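Protein BA42 (Bizionia argentinensis, PDB 4OA3) is of unknown function but consists of a stand-alone TPM domain that binds two calcium ions. Local coordinates at residues Glu25-Glu31 / Trp131-Asp137; Arg47-Phe52 / Gly65-Tyr69; Lys56-Lys61 / Asp137-Asn141; Trp94-Ala100 / Asp116-Ala121. All blocks are in the same frame, centred on the assembly; numbering follows the deposited sequence. Where two conformers were deposited one is given.

Contact 1 (Glu25-Glu31 / Trp131-Asp137); sequences EKNTSGE and WKKDDID. With CA (calcium ion), chain C; CA (calcium ion), chain B.
Glu31 and Asp137 meet through a shared calcium ion, and Glu31 also joins that ion to a second one. Its chain bends at chi2 (-88°), which sets the carboxylate between the metals, with OE1 2.4 Å from the chain B calcium and OE2 2.3 Å from the chain C calcium. OE2 also accepts from Glu138 N. Glu25 holds the chain B ion with both oxygens, its OE2 also accepting from Ile32 N; Asp137 holds it with OD1 alone, the two carboxylate planes 81° apart. Asp135 grips the chain C ion with both oxygens, Ile136 O binds it at 2.4 Å, and three waters complete its shell. This metal-centred end is tight. The other end is looser and wetter: the exposed Trp131 lays one ring face against Lys26 O, 3.4 Å from CG, and a water bridges Asn27 O and Trp131 N. Calcium suits so many hard oxygen donors, and the like-charged carboxylates probably crowd together because the two cations offset their charge; without metal the loops would probably repel.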
loop_
_atom_site.group_PDB
_atom_site.type_symbol
_atom_site.label_atom_id
_atom_site.label_comp_id
_atom_site.label_asym_id
_atom_site.label_seq_id
_atom_site.Cartn_x
_atom_site.Cartn_y
_atom_site.Cartn_z
ATOM N N GLU A 25 4.792 -3.772 8.814
ATOM C CA GLU A 25 5.381 -5.057 8.513
ATOM C C GLU A 25 5.929 -5.799 9.742
ATOM O O GLU A 25 6.424 -6.918 9.597
ATOM C CB GLU A 25 6.477 -4.893 7.432
ATOM C CG GLU A 25 5.894 -4.508 6.075
ATOM C CD GLU A 25 6.899 -4.484 4.943
ATOM O OE1 GLU A 25 8.104 -4.725 5.209
ATOM O OE2 GLU A 25 6.499 -4.215 3.782
ATOM N N LYS A 26 5.786 -5.228 10.937
ATOM C CA LYS A 26 6.066 -5.972 12.177
ATOM C C LYS A 26 4.750 -6.606 12.694
ATOM O O LYS A 26 4.794 -7.353 13.667
ATOM C CB LYS A 26 6.640 -5.057 13.244
ATOM C CG LYS A 26 8.010 -4.501 12.924
ATOM C CD LYS A 26 8.415 -3.514 14.004
ATOM C CE LYS A 26 9.693 -2.805 13.680
ATOM N NZ LYS A 26 9.805 -1.512 14.410
ATOM N N ASN A 27 3.588 -6.281 12.091
ATOM C CA ASN A 27 2.285 -6.840 12.492
ATOM C C ASN A 27 1.818 -7.941 11.574
ATOM O O ASN A 27 0.907 -8.708 11.923
ATOM C CB ASN A 27 1.222 -5.745 12.470
ATOM C CG ASN A 27 1.443 -4.685 13.498
ATOM O OD1 ASN A 27 1.944 -4.952 14.596
ATOM N ND2 ASN A 27 0.975 -3.477 13.226
ATOM N N THR A 28 2.413 -8.039 10.405
ATOM C CA THR A 28 1.998 -9.031 9.408
ATOM C C THR A 28 3.181 -9.499 8.584
ATOM O O THR A 28 4.181 -8.788 8.520
ATOM C CB THR A 28 0.960 -8.383 8.452
ATOM O OG1 THR A 28 0.512 -9.338 7.491
ATOM C CG2 THR A 28 1.527 -7.143 7.714
ATOM N N SER A 29 3.054 -10.674 7.953
ATOM C CA SER A 29 4.033 -11.145 6.983
ATOM C C SER A 29 3.737 -10.484 5.613
ATOM O O SER A 29 4.542 -10.618 4.690
ATOM C CB SER A 29 4.006 -12.653 6.828
ATOM O OG SER A 29 2.812 -13.073 6.203
ATOM N N GLY A 30 2.623 -9.763 5.484
ATOM C CA GLY A 30 2.333 -9.017 4.271
ATOM C C GLY A 30 3.346 -7.904 4.041
ATOM O O GLY A 30 4.021 -7.439 4.970
ATOM N N GLU A 31 3.506 -7.542 2.776
ATOM C CA GLU A 31 4.473 -6.526 2.374
ATOM C C GLU A 31 3.765 -5.391 1.700
ATOM O O GLU A 31 2.892 -5.642 0.865
ATOM C CB GLU A 31 5.489 -7.135 1.453
ATOM C CG GLU A 31 6.376 -8.184 2.126
ATOM C CD GLU A 31 7.622 -7.645 2.795
ATOM O OE1 GLU A 31 8.125 -6.586 2.342
ATOM O OE2 GLU A 31 8.102 -8.262 3.785
ATOM N N TRP A 131 2.560 -12.099 11.504
ATOM C CA TRP A 131 4.002 -11.921 11.514
ATOM C C TRP A 131 4.649 -13.121 12.215
ATOM O O TRP A 131 4.095 -13.634 13.198
ATOM C CB TRP A 131 4.359 -10.632 12.243
ATOM C CG TRP A 131 5.818 -10.328 12.302
ATOM C CD1 TRP A 131 6.554 -9.623 11.400
ATOM C CD2 TRP A 131 6.713 -10.688 13.362
ATOM N NE1 TRP A 131 7.869 -9.562 11.807
ATOM C CE2 TRP A 131 7.996 -10.230 13.000
ATOM C CE3 TRP A 131 6.556 -11.374 14.578
ATOM C CZ2 TRP A 131 9.108 -10.389 13.835
ATOM C CZ3 TRP A 131 7.671 -11.581 15.374
ATOM C CH2 TRP A 131 8.913 -11.037 15.030
ATOM N N LYS A 132 5.774 -13.585 11.670
ATOM C CA LYS A 132 6.536 -14.719 12.197
ATOM C C LYS A 132 7.921 -14.233 12.572
ATOM O O LYS A 132 8.458 -13.323 11.939
ATOM C CB LYS A 132 6.668 -15.819 11.151
ATOM C CG LYS A 132 5.357 -16.315 10.571
ATOM C CD LYS A 132 4.454 -16.958 11.594
ATOM C CE LYS A 132 3.253 -17.632 10.963
ATOM N NZ LYS A 132 3.631 -18.780 10.091
ATOM N N LYS A 133 8.525 -14.855 13.592
ATOM C CA LYS A 133 9.862 -14.480 14.103
ATOM C C LYS A 133 10.995 -14.334 13.072
ATOM O O LYS A 133 11.827 -13.423 13.182
ATOM C CB LYS A 133 10.297 -15.461 15.205
ATOM N N ASP A 134 11.008 -15.198 12.072
ATOM C CA ASP A 134 12.035 -15.212 11.026
ATOM C C ASP A 134 11.529 -14.446 9.768
ATOM O O ASP A 134 11.943 -14.741 8.647
ATOM C CB ASP A 134 12.443 -16.668 10.695
ATOM C CG ASP A 134 11.294 -17.628 10.452
ATOM O OD1 ASP A 134 10.142 -17.266 10.772
ATOM O OD2 ASP A 134 11.555 -18.769 9.999
ATOM N N ASP A 135 10.644 -13.444 9.969
ATOM C CA ASP A 135 10.128 -12.643 8.870
ATOM C C ASP A 135 11.272 -12.102 8.045
ATOM O O ASP A 135 12.269 -11.645 8.602
ATOM C CB ASP A 135 9.336 -11.432 9.393
ATOM C CG ASP A 135 8.815 -10.556 8.261
ATOM O OD1 ASP A 135 7.761 -10.894 7.699
ATOM O OD2 ASP A 135 9.463 -9.536 7.967
ATOM N N ILE A 136 11.094 -12.103 6.733
ATOM C CA ILE A 136 12.035 -11.538 5.771
ATOM C C ILE A 136 11.388 -10.227 5.272
ATOM O O ILE A 136 10.177 -10.213 5.035
ATOM C CB ILE A 136 12.222 -12.533 4.610
ATOM C CG1 ILE A 136 12.884 -13.849 5.112
ATOM C CG2 ILE A 136 13.030 -11.885 3.450
ATOM C CD1 ILE A 136 12.995 -14.884 4.093
ATOM N N ASP A 137 12.179 -9.155 5.082
ATOM C CA ASP A 137 11.657 -7.915 4.485
ATOM C C ASP A 137 11.800 -8.158 2.969
ATOM O O ASP A 137 12.867 -7.978 2.380
ATOM C CB ASP A 137 12.445 -6.704 4.980
ATOM C CG ASP A 137 11.790 -5.379 4.657
ATOM O OD1 ASP A 137 10.887 -5.351 3.782
ATOM O OD2 ASP A 137 12.178 -4.366 5.273
HETATM CA CA CA C . 8.187 -9.236 5.903
HETATM CA CA CA B . 8.863 -4.406 2.906
HETATM O O HOH W 1 9.997 -3.522 6.813
HETATM O O HOH W 2 9.161 -6.703 9.230
HETATM O O HOH W 3 9.187 -7.028 6.433
HETATM O O HOH W 4 0.778 -10.776 13.459
HETATM O O HOH W 5 6.097 -8.285 6.522
HETATM O O HOH W 6 7.110 -11.075 4.701
HETATM O O HOH W 7 7.596 -3.324 1.179
#

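Contact 2 (Arg47-Phe52 / Gly65-Tyr69); sequences RAMDVF and GVLIY
Ala48, Val51 and Phe52 pack against Leu67 and Tyr69 inside a beta-alpha-beta unit whose helix 44-54 connects parallel strands 31-37 and 65-71 and packs on one face of the sheet. The segment axes pass 9.3 Å apart, a spacing filled by apolar side chains. Tyr69 can be followed outward. Its CB touches Ala48 CB at 4.0 Å, and CG stays near the same methyl, which lets helix and strand draw close. CE2 and CZ lie beside the aliphatic CG of Arg47, and CE2 is also near Val51 CG2. At the tip, OH is 3.6 Å from Arg47 CG and hydrogen-bonded to Glu37, which also pairs with the Arg47 guanidinium. Phe52, an apolar ring suited to this buried place, has CG anti to the backbone N (chi1 -172°), which carries the ring edge to Gly65 O and Leu67 CB. Cutting it back to an alanine is likely to open a gap beside both residues. Between these ends, Leu67 CD2 reaches the helix, 3.6 Å from both Val51 CG1 and Ala48 O.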
loop_
_atom_site.group_PDB
_atom_site.type_symbol
_atom_site.label_atom_id
_atom_site.label_comp_id
_atom_site.label_asym_id
_atom_site.label_seq_id
_atom_site.Cartn_x
_atom_site.Cartn_y
_atom_site.Cartn_z
ATOM N N ARG A 47 -3.848 -0.269 -14.437
ATOM C CA ARG A 47 -2.597 0.455 -14.279
ATOM C C ARG A 47 -1.902 0.002 -12.986
ATOM O O ARG A 47 -0.689 -0.239 -12.979
ATOM C CB ARG A 47 -2.820 1.977 -14.277
ATOM C CG ARG A 47 -1.573 2.810 -13.957
ATOM C CD ARG A 47 -0.409 2.532 -14.880
ATOM N NE ARG A 47 0.752 3.360 -14.540
ATOM C CZ ARG A 47 1.988 3.152 -14.993
ATOM N NH1 ARG A 47 2.239 2.156 -15.838
ATOM N NH2 ARG A 47 2.988 3.921 -14.584
ATOM N N ALA A 48 -2.648 -0.077 -11.888
ATOM C CA ALA A 48 -2.032 -0.536 -10.630
ATOM C C ALA A 48 -1.455 -1.951 -10.760
ATOM O O ALA A 48 -0.386 -2.222 -10.231
ATOM C CB ALA A 48 -3.059 -0.502 -9.520
ATOM N N MET A 49 -2.128 -2.848 -11.485
ATOM C CA MET A 49 -1.657 -4.205 -11.743
ATOM C C MET A 49 -0.343 -4.162 -12.554
ATOM O O MET A 49 0.591 -4.875 -12.207
ATOM C CB MET A 49 -2.730 -4.958 -12.523
ATOM C CG MET A 49 -2.414 -6.391 -12.748
ATOM S SD MET A 49 -3.916 -7.332 -13.179
ATOM C CE MET A 49 -4.279 -6.651 -14.711
ATOM N N ASP A 50 -0.243 -3.280 -13.564
ATOM C CA ASP A 50 1.002 -3.132 -14.320
ATOM C C ASP A 50 2.115 -2.635 -13.401
ATOM O O ASP A 50 3.249 -3.100 -13.489
ATOM C CB ASP A 50 0.840 -2.150 -15.503
ATOM C CG ASP A 50 -0.027 -2.625 -16.664
ATOM O OD1 ASP A 50 -0.166 -3.856 -16.847
ATOM O OD2 ASP A 50 -0.482 -1.782 -17.428
ATOM N N VAL A 51 1.832 -1.652 -12.558
ATOM C CA VAL A 51 2.863 -1.149 -11.648
ATOM C C VAL A 51 3.298 -2.239 -10.665
ATOM O O VAL A 51 4.506 -2.429 -10.469
ATOM C CB VAL A 51 2.358 0.095 -10.908
ATOM C CG1 VAL A 51 3.336 0.526 -9.817
ATOM C CG2 VAL A 51 2.163 1.255 -11.881
ATOM N N PHE A 52 2.358 -2.965 -10.100
ATOM C CA PHE A 52 2.657 -4.078 -9.183
ATOM C C PHE A 52 3.655 -5.060 -9.839
ATOM O O PHE A 52 4.653 -5.488 -9.223
ATOM C CB PHE A 52 1.343 -4.807 -8.830
ATOM C CG PHE A 52 1.464 -5.841 -7.750
ATOM C CD1 PHE A 52 1.793 -7.153 -8.052
ATOM C CD2 PHE A 52 1.230 -5.505 -6.436
ATOM C CE1 PHE A 52 1.940 -8.089 -7.029
ATOM C CE2 PHE A 52 1.335 -6.452 -5.423
ATOM C CZ PHE A 52 1.682 -7.736 -5.733
ATOM N N GLY A 65 1.917 -9.389 -1.112
ATOM C CA GLY A 65 2.286 -7.993 -1.300
ATOM C C GLY A 65 1.054 -7.195 -1.654
ATOM O O GLY A 65 0.108 -7.717 -2.266
ATOM N N VAL A 66 1.020 -5.933 -1.252
ATOM C CA VAL A 66 -0.070 -5.031 -1.591
ATOM C C VAL A 66 0.543 -3.700 -1.982
ATOM O O VAL A 66 1.480 -3.237 -1.333
ATOM C CB VAL A 66 -1.150 -4.877 -0.482
ATOM C CG1 VAL A 66 -0.546 -4.394 0.829
ATOM C CG2 VAL A 66 -2.280 -3.943 -0.926
ATOM N N LEU A 67 0.041 -3.126 -3.086
ATOM C CA LEU A 67 0.429 -1.829 -3.587
ATOM C C LEU A 67 -0.690 -0.841 -3.306
ATOM O O LEU A 67 -1.850 -1.093 -3.655
ATOM C CB LEU A 67 0.648 -1.882 -5.116
ATOM C CG LEU A 67 0.999 -0.556 -5.780
ATOM C CD1 LEU A 67 2.319 -0.002 -5.271
ATOM C CD2 LEU A 67 1.068 -0.726 -7.291
ATOM N N ILE A 68 -0.346 0.286 -2.693
ATOM C CA ILE A 68 -1.182 1.458 -2.582
ATOM C C ILE A 68 -0.730 2.391 -3.704
ATOM O O ILE A 68 0.323 3.015 -3.641
ATOM C CB ILE A 68 -1.089 2.136 -1.225
ATOM C CG1 ILE A 68 -1.518 1.161 -0.138
ATOM C CG2 ILE A 68 -1.953 3.424 -1.198
ATOM C CD1 ILE A 68 -1.272 1.709 1.318
ATOM N N TYR A 69 -1.511 2.401 -4.763
ATOM C CA TYR A 69 -1.246 3.197 -5.954
ATOM C C TYR A 69 -1.998 4.519 -5.883
ATOM O O TYR A 69 -3.212 4.502 -5.663
ATOM C CB TYR A 69 -1.691 2.391 -7.183
ATOM C CG TYR A 69 -1.731 3.195 -8.446
ATOM C CD1 TYR A 69 -2.868 3.910 -8.796
ATOM C CD2 TYR A 69 -0.620 3.301 -9.261
ATOM C CE1 TYR A 69 -2.889 4.727 -9.912
ATOM C CE2 TYR A 69 -0.660 4.049 -10.428
ATOM C CZ TYR A 69 -1.761 4.852 -10.684
ATOM O OH TYR A 69 -1.900 5.632 -11.809
#

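Contact 3 (Lys56-Lys61 / Asp137-Asn141); sequences KMDNTK and DELPN. With CA (calcium ion), chain B.
The calcium-binding loop 137-141 rests on the loop 56-61 through Leu139 and Glu138, while its other face holds the chain B ion. Leu139 works in both directions: its carbonyl oxygen binds the calcium at 2.4 Å, and its branched side chain enters the opposing loop. CD1 lies 3.9 Å from Met57 CB, CD2 is 3.8 Å from each of Lys56 O and Asn59 O, and CG touches Thr60 CG2. A leucine suits this buried place because its two methyls can spread over the curved backbone of the type I turn from Lys56 to Asn59. Glu138 supplies the polar part. Its CG stands anti to the carbonyl carbon (chi1 -64°), and the extended chain carries OE2 to the N-H of Lys61, 2.9 Å from its N. The bond is nearly straight, 167°, and meets the oxygen on its syn side, 34° out of the carboxylate plane. A water lies close to both Asn59 O and Glu138 O. Asn141 OD1 completes this loop's grip on the ion, at 2.3 Å. Loop 56-61 follows helix 44-54 and leads to strand 65-71; Met57 and Thr60 also touch strand 31-37, while Asn141 packs on helix 11-24.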
loop_
_atom_site.group_PDB
_atom_site.type_symbol
_atom_site.label_atom_id
_atom_site.label_comp_id
_atom_site.label_asym_id
_atom_site.label_seq_id
_atom_site.Cartn_x
_atom_site.Cartn_y
_atom_site.Cartn_z
ATOM N N LYS A 56 7.880 -5.873 -9.361
ATOM C CA LYS A 56 8.184 -7.247 -8.956
ATOM C C LYS A 56 7.654 -7.487 -7.530
ATOM O O LYS A 56 8.275 -8.194 -6.716
ATOM C CB LYS A 56 9.692 -7.540 -9.092
ATOM C CG LYS A 56 10.154 -7.535 -10.537
ATOM C CD LYS A 56 11.503 -8.192 -10.706
ATOM C CE LYS A 56 12.014 -7.984 -12.104
ATOM N NZ LYS A 56 13.432 -8.417 -12.251
ATOM N N MET A 57 6.447 -6.981 -7.252
ATOM C CA MET A 57 5.825 -7.142 -5.945
ATOM C C MET A 57 5.237 -8.524 -5.747
ATOM O O MET A 57 4.814 -8.858 -4.655
ATOM C CB MET A 57 4.818 -6.045 -5.711
ATOM C CG MET A 57 5.488 -4.725 -5.544
ATOM S SD MET A 57 4.345 -3.344 -5.244
ATOM C CE MET A 57 3.654 -3.871 -3.631
ATOM N N ASP A 58 5.264 -9.343 -6.798
ATOM C CA ASP A 58 4.860 -10.737 -6.719
ATOM C C ASP A 58 5.934 -11.600 -6.051
ATOM O O ASP A 58 5.671 -12.786 -5.801
ATOM C CB ASP A 58 4.498 -11.278 -8.112
ATOM C CG ASP A 58 5.504 -11.079 -9.232
ATOM O OD1 ASP A 58 6.297 -10.095 -9.166
ATOM O OD2 ASP A 58 5.399 -11.797 -10.247
ATOM N N ASN A 59 7.126 -11.045 -5.749
ATOM C CA ASN A 59 8.240 -11.766 -5.132
ATOM C C ASN A 59 8.103 -11.865 -3.602
ATOM O O ASN A 59 8.951 -11.362 -2.862
ATOM C CB ASN A 59 9.571 -11.099 -5.541
ATOM C CG ASN A 59 10.851 -11.821 -5.185
ATOM O OD1 ASN A 59 11.868 -11.176 -4.883
ATOM N ND2 ASN A 59 10.898 -13.143 -5.355
ATOM N N THR A 60 6.985 -12.475 -3.130
ATOM C CA THR A 60 6.772 -12.753 -1.727
ATOM C C THR A 60 6.423 -14.248 -1.646
ATOM O O THR A 60 5.756 -14.767 -2.545
ATOM C CB THR A 60 5.677 -11.875 -1.104
ATOM O OG1 THR A 60 4.391 -12.220 -1.630
ATOM C CG2 THR A 60 5.972 -10.390 -1.241
ATOM N N LYS A 61 6.857 -14.923 -0.575
ATOM C CA LYS A 61 6.588 -16.352 -0.397
ATOM C C LYS A 61 5.088 -16.643 -0.446
ATOM O O LYS A 61 4.674 -17.614 -1.088
ATOM C CB LYS A 61 7.141 -16.819 0.936
ATOM C CG LYS A 61 7.049 -18.336 1.120
ATOM C CD LYS A 61 7.708 -18.803 2.408
ATOM C CE LYS A 61 6.991 -18.310 3.644
ATOM N NZ LYS A 61 7.447 -19.013 4.876
ATOM N N ASP A 137 12.179 -9.155 5.082
ATOM C CA ASP A 137 11.657 -7.915 4.485
ATOM C C ASP A 137 11.800 -8.158 2.969
ATOM O O ASP A 137 12.867 -7.978 2.380
ATOM C CB ASP A 137 12.445 -6.704 4.980
ATOM C CG ASP A 137 11.790 -5.379 4.657
ATOM O OD1 ASP A 137 10.887 -5.351 3.782
ATOM O OD2 ASP A 137 12.178 -4.366 5.273
ATOM N N GLU A 138 10.763 -8.757 2.388
ATOM C CA GLU A 138 10.782 -9.258 1.014
ATOM C C GLU A 138 10.770 -8.211 -0.069
ATOM O O GLU A 138 11.386 -8.418 -1.114
ATOM C CB GLU A 138 9.622 -10.242 0.825
ATOM C CG GLU A 138 9.730 -11.493 1.688
ATOM C CD GLU A 138 8.520 -12.396 1.616
ATOM O OE1 GLU A 138 7.442 -11.968 2.080
ATOM O OE2 GLU A 138 8.661 -13.554 1.157
ATOM N N LEU A 139 10.080 -7.101 0.162
ATOM C CA LEU A 139 9.981 -6.018 -0.798
ATOM C C LEU A 139 10.526 -4.754 -0.177
ATOM O O LEU A 139 10.295 -4.504 0.998
ATOM C CB LEU A 139 8.529 -5.756 -1.204
ATOM C CG LEU A 139 7.757 -6.960 -1.765
ATOM C CD1 LEU A 139 6.315 -6.568 -2.105
ATOM C CD2 LEU A 139 8.432 -7.569 -2.980
ATOM N N PRO A 140 11.220 -3.892 -0.950
ATOM C CA PRO A 140 11.671 -2.623 -0.393
ATOM C C PRO A 140 10.528 -1.729 0.080
ATOM O O PRO A 140 9.389 -1.843 -0.411
ATOM C CB PRO A 140 12.460 -1.972 -1.535
ATOM C CG PRO A 140 12.081 -2.647 -2.704
ATOM C CD PRO A 140 11.544 -4.010 -2.375
ATOM N N ASN A 141 10.801 -0.914 1.093
ATOM C CA ASN A 141 9.783 -0.039 1.667
ATOM C C ASN A 141 9.807 1.337 1.003
ATOM O O ASN A 141 8.945 2.146 1.299
ATOM C CB ASN A 141 9.975 0.088 3.152
ATOM C CG ASN A 141 9.868 -1.218 3.905
ATOM O OD1 ASN A 141 9.408 -2.245 3.413
ATOM N ND2 ASN A 141 10.207 -1.126 5.202
HETATM CA CA CA B . 8.863 -4.406 2.906
HETATM O O HOH W 8 11.606 -10.798 -2.300
HETATM O O HOH W 7 7.596 -3.324 1.179
#

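Contact 4 (Trp94-Ala100 / Asp116-Ala121); sequences WDTTRNA and DGIEKA
With chi1 at -62°, Thr97 sets CG2 anti to its own nitrogen and directs both branches at helix 110-128: CG2 comes 3.5 Å from Gly117 O, and OG1 sits 3.8 Å from Lys120 CB. Lys120, with chi1 at -77°, lays CG 3.8 Å from Ala100 CB, and bends at chi2 and chi4 bring NZ within 4.0 Å of the same methyl. The segments run antiparallel (167°), with axes only 8.0 Å apart. Small residues permit this closeness: Gly117 lies opposite Thr97, and the methyls of Ala100 and Ala121 fill the flanks. Trp94 presents its ring edge, through CZ3, to Ala121 CB at 3.8 Å. Trimming Thr97 to a glycine would probably leave a gap over Gly117 and Ala121 and rob the Trp94 ring edge of a neighbour. Outside, one water joins Thr96 O to Lys120 NZ and another joins Ala100 O to OD2 of Asp116, whose OD1 is hydrogen-bonded to Gln112. Close packing of small residues thus holds the interior, while water links the polar rim.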
loop_
_atom_site.group_PDB
_atom_site.type_symbol
_atom_site.label_atom_id
_atom_site.label_comp_id
_atom_site.label_asym_id
_atom_site.label_seq_id
_atom_site.Cartn_x
_atom_site.Cartn_y
_atom_site.Cartn_z
ATOM N N TRP A 94 -10.626 -4.543 2.128
ATOM C CA TRP A 94 -9.909 -3.271 2.062
ATOM C C TRP A 94 -10.714 -2.047 2.441
ATOM O O TRP A 94 -10.181 -0.949 2.381
ATOM C CB TRP A 94 -9.308 -3.062 0.661
ATOM C CG TRP A 94 -8.218 -4.018 0.293
ATOM C CD1 TRP A 94 -8.200 -4.882 -0.759
ATOM C CD2 TRP A 94 -6.983 -4.216 0.995
ATOM N NE1 TRP A 94 -6.996 -5.547 -0.805
ATOM C CE2 TRP A 94 -6.227 -5.143 0.255
ATOM C CE3 TRP A 94 -6.429 -3.664 2.158
ATOM C CZ2 TRP A 94 -4.956 -5.549 0.653
ATOM C CZ3 TRP A 94 -5.144 -4.022 2.515
ATOM C CH2 TRP A 94 -4.441 -4.978 1.795
ATOM N N ASP A 95 -11.989 -2.205 2.891
ATOM C CA ASP A 95 -12.799 -1.040 3.148
ATOM C C ASP A 95 -12.267 -0.106 4.220
ATOM O O ASP A 95 -12.280 1.094 4.007
ATOM C CB ASP A 95 -14.257 -1.429 3.482
ATOM C CG ASP A 95 -15.048 -2.063 2.350
ATOM O OD1 ASP A 95 -14.495 -2.200 1.232
ATOM O OD2 ASP A 95 -16.223 -2.437 2.586
ATOM N N THR A 96 -11.804 -0.639 5.343
ATOM C CA THR A 96 -11.272 0.210 6.402
ATOM C C THR A 96 -10.000 0.935 5.964
ATOM O O THR A 96 -9.791 2.084 6.358
ATOM C CB THR A 96 -11.082 -0.559 7.708
ATOM O OG1 THR A 96 -10.174 -1.649 7.593
ATOM C CG2 THR A 96 -12.395 -1.062 8.281
ATOM N N THR A 97 -9.166 0.298 5.110
ATOM C CA THR A 97 -7.942 0.931 4.603
ATOM C C THR A 97 -8.304 2.085 3.677
ATOM O O THR A 97 -7.803 3.186 3.823
ATOM C CB THR A 97 -7.083 -0.126 3.919
ATOM O OG1 THR A 97 -6.700 -1.147 4.872
ATOM C CG2 THR A 97 -5.805 0.458 3.302
ATOM N N ARG A 98 -9.223 1.817 2.729
ATOM C CA ARG A 98 -9.668 2.854 1.814
ATOM C C ARG A 98 -10.295 4.019 2.549
ATOM O O ARG A 98 -10.036 5.159 2.237
ATOM C CB ARG A 98 -10.653 2.280 0.786
ATOM C CG ARG A 98 -11.366 3.355 -0.032
ATOM C CD ARG A 98 -12.052 2.756 -1.253
ATOM N NE ARG A 98 -11.081 2.316 -2.265
ATOM C CZ ARG A 98 -10.487 3.097 -3.176
ATOM N NH1 ARG A 98 -10.755 4.399 -3.232
ATOM N NH2 ARG A 98 -9.614 2.583 -4.030
ATOM N N ASN A 99 -11.138 3.722 3.536
ATOM C CA ASN A 99 -11.811 4.779 4.285
ATOM C C ASN A 99 -10.818 5.610 5.053
ATOM O O ASN A 99 -10.961 6.830 5.110
ATOM C CB ASN A 99 -12.847 4.186 5.230
ATOM C CG ASN A 99 -14.024 3.579 4.489
ATOM O OD1 ASN A 99 -14.280 3.870 3.309
ATOM N ND2 ASN A 99 -14.723 2.661 5.134
ATOM N N ALA A 100 -9.775 4.970 5.619
ATOM C CA ALA A 100 -8.750 5.674 6.379
ATOM C C ALA A 100 -7.944 6.611 5.488
ATOM O O ALA A 100 -7.639 7.727 5.886
ATOM C CB ALA A 100 -7.832 4.694 7.086
ATOM N N ASP A 116 -2.055 6.505 7.649
ATOM C CA ASP A 116 -3.229 5.841 8.228
ATOM C C ASP A 116 -3.678 4.621 7.457
ATOM O O ASP A 116 -4.053 3.599 8.053
ATOM C CB ASP A 116 -4.395 6.822 8.345
ATOM C CG ASP A 116 -4.203 7.901 9.390
ATOM O OD1 ASP A 116 -3.182 7.845 10.151
ATOM O OD2 ASP A 116 -5.053 8.797 9.460
ATOM N N GLY A 117 -3.591 4.684 6.128
ATOM C CA GLY A 117 -3.909 3.541 5.303
ATOM C C GLY A 117 -2.932 2.412 5.509
ATOM O O GLY A 117 -3.327 1.257 5.578
ATOM N N ILE A 118 -1.626 2.738 5.593
ATOM C CA ILE A 118 -0.609 1.722 5.802
ATOM C C ILE A 118 -0.857 1.022 7.141
ATOM O O ILE A 118 -0.780 -0.212 7.230
ATOM C CB ILE A 118 0.795 2.354 5.702
ATOM C CG1 ILE A 118 1.112 2.746 4.227
ATOM C CG2 ILE A 118 1.879 1.419 6.308
ATOM C CD1 ILE A 118 2.189 3.744 4.077
ATOM N N GLU A 119 -1.128 1.793 8.180
ATOM C CA GLU A 119 -1.384 1.196 9.488
ATOM C C GLU A 119 -2.605 0.260 9.450
ATOM O O GLU A 119 -2.554 -0.871 9.937
ATOM C CB GLU A 119 -1.596 2.283 10.538
ATOM C CG GLU A 119 -1.859 1.739 11.935
ATOM C CD GLU A 119 -2.089 2.785 13.008
ATOM O OE1 GLU A 119 -2.754 3.807 12.717
ATOM O OE2 GLU A 119 -1.665 2.544 14.160
ATOM N N LYS A 120 -3.668 0.707 8.820
ATOM C CA LYS A 120 -4.889 -0.097 8.703
ATOM C C LYS A 120 -4.637 -1.364 7.890
ATOM O O LYS A 120 -5.134 -2.447 8.214
ATOM C CB LYS A 120 -6.015 0.730 8.076
ATOM C CG LYS A 120 -6.623 1.688 9.070
ATOM C CD LYS A 120 -7.731 1.025 9.911
ATOM C CE LYS A 120 -8.211 1.894 11.059
ATOM N NZ LYS A 120 -8.958 3.093 10.594
ATOM N N ALA A 121 -3.867 -1.231 6.791
ATOM C CA ALA A 121 -3.544 -2.370 5.959
ATOM C C ALA A 121 -2.734 -3.427 6.716
ATOM O O ALA A 121 -2.949 -4.621 6.538
ATOM C CB ALA A 121 -2.810 -1.907 4.698
HETATM O O HOH W 9 -11.191 3.192 8.471
HETATM O O HOH W 10 -7.598 8.343 8.632
#

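Overall arrangement
Contact 2 is the buried one, an apolar helix-on-sheet core; contact 4 lies on the opposite side of the chain's centre, where helices pack with a buried inner edge and a watered rim. The two meet where Val66 touches Trp94 and Ile68 touches Ile118, on the sheet face turned from helix 44-54. Contacts 1 and 3 are partly buried loop pairings at the calcium sites. They share Asp137 and the chain B ion, and Glu31 draws them together by accepting from Glu138 N and probably Leu139 N. Metal coordination rules contact 1, while contact 3 mixes leucine packing with a hydrogen bond. Met57 links contact 3 to the core of contact 2.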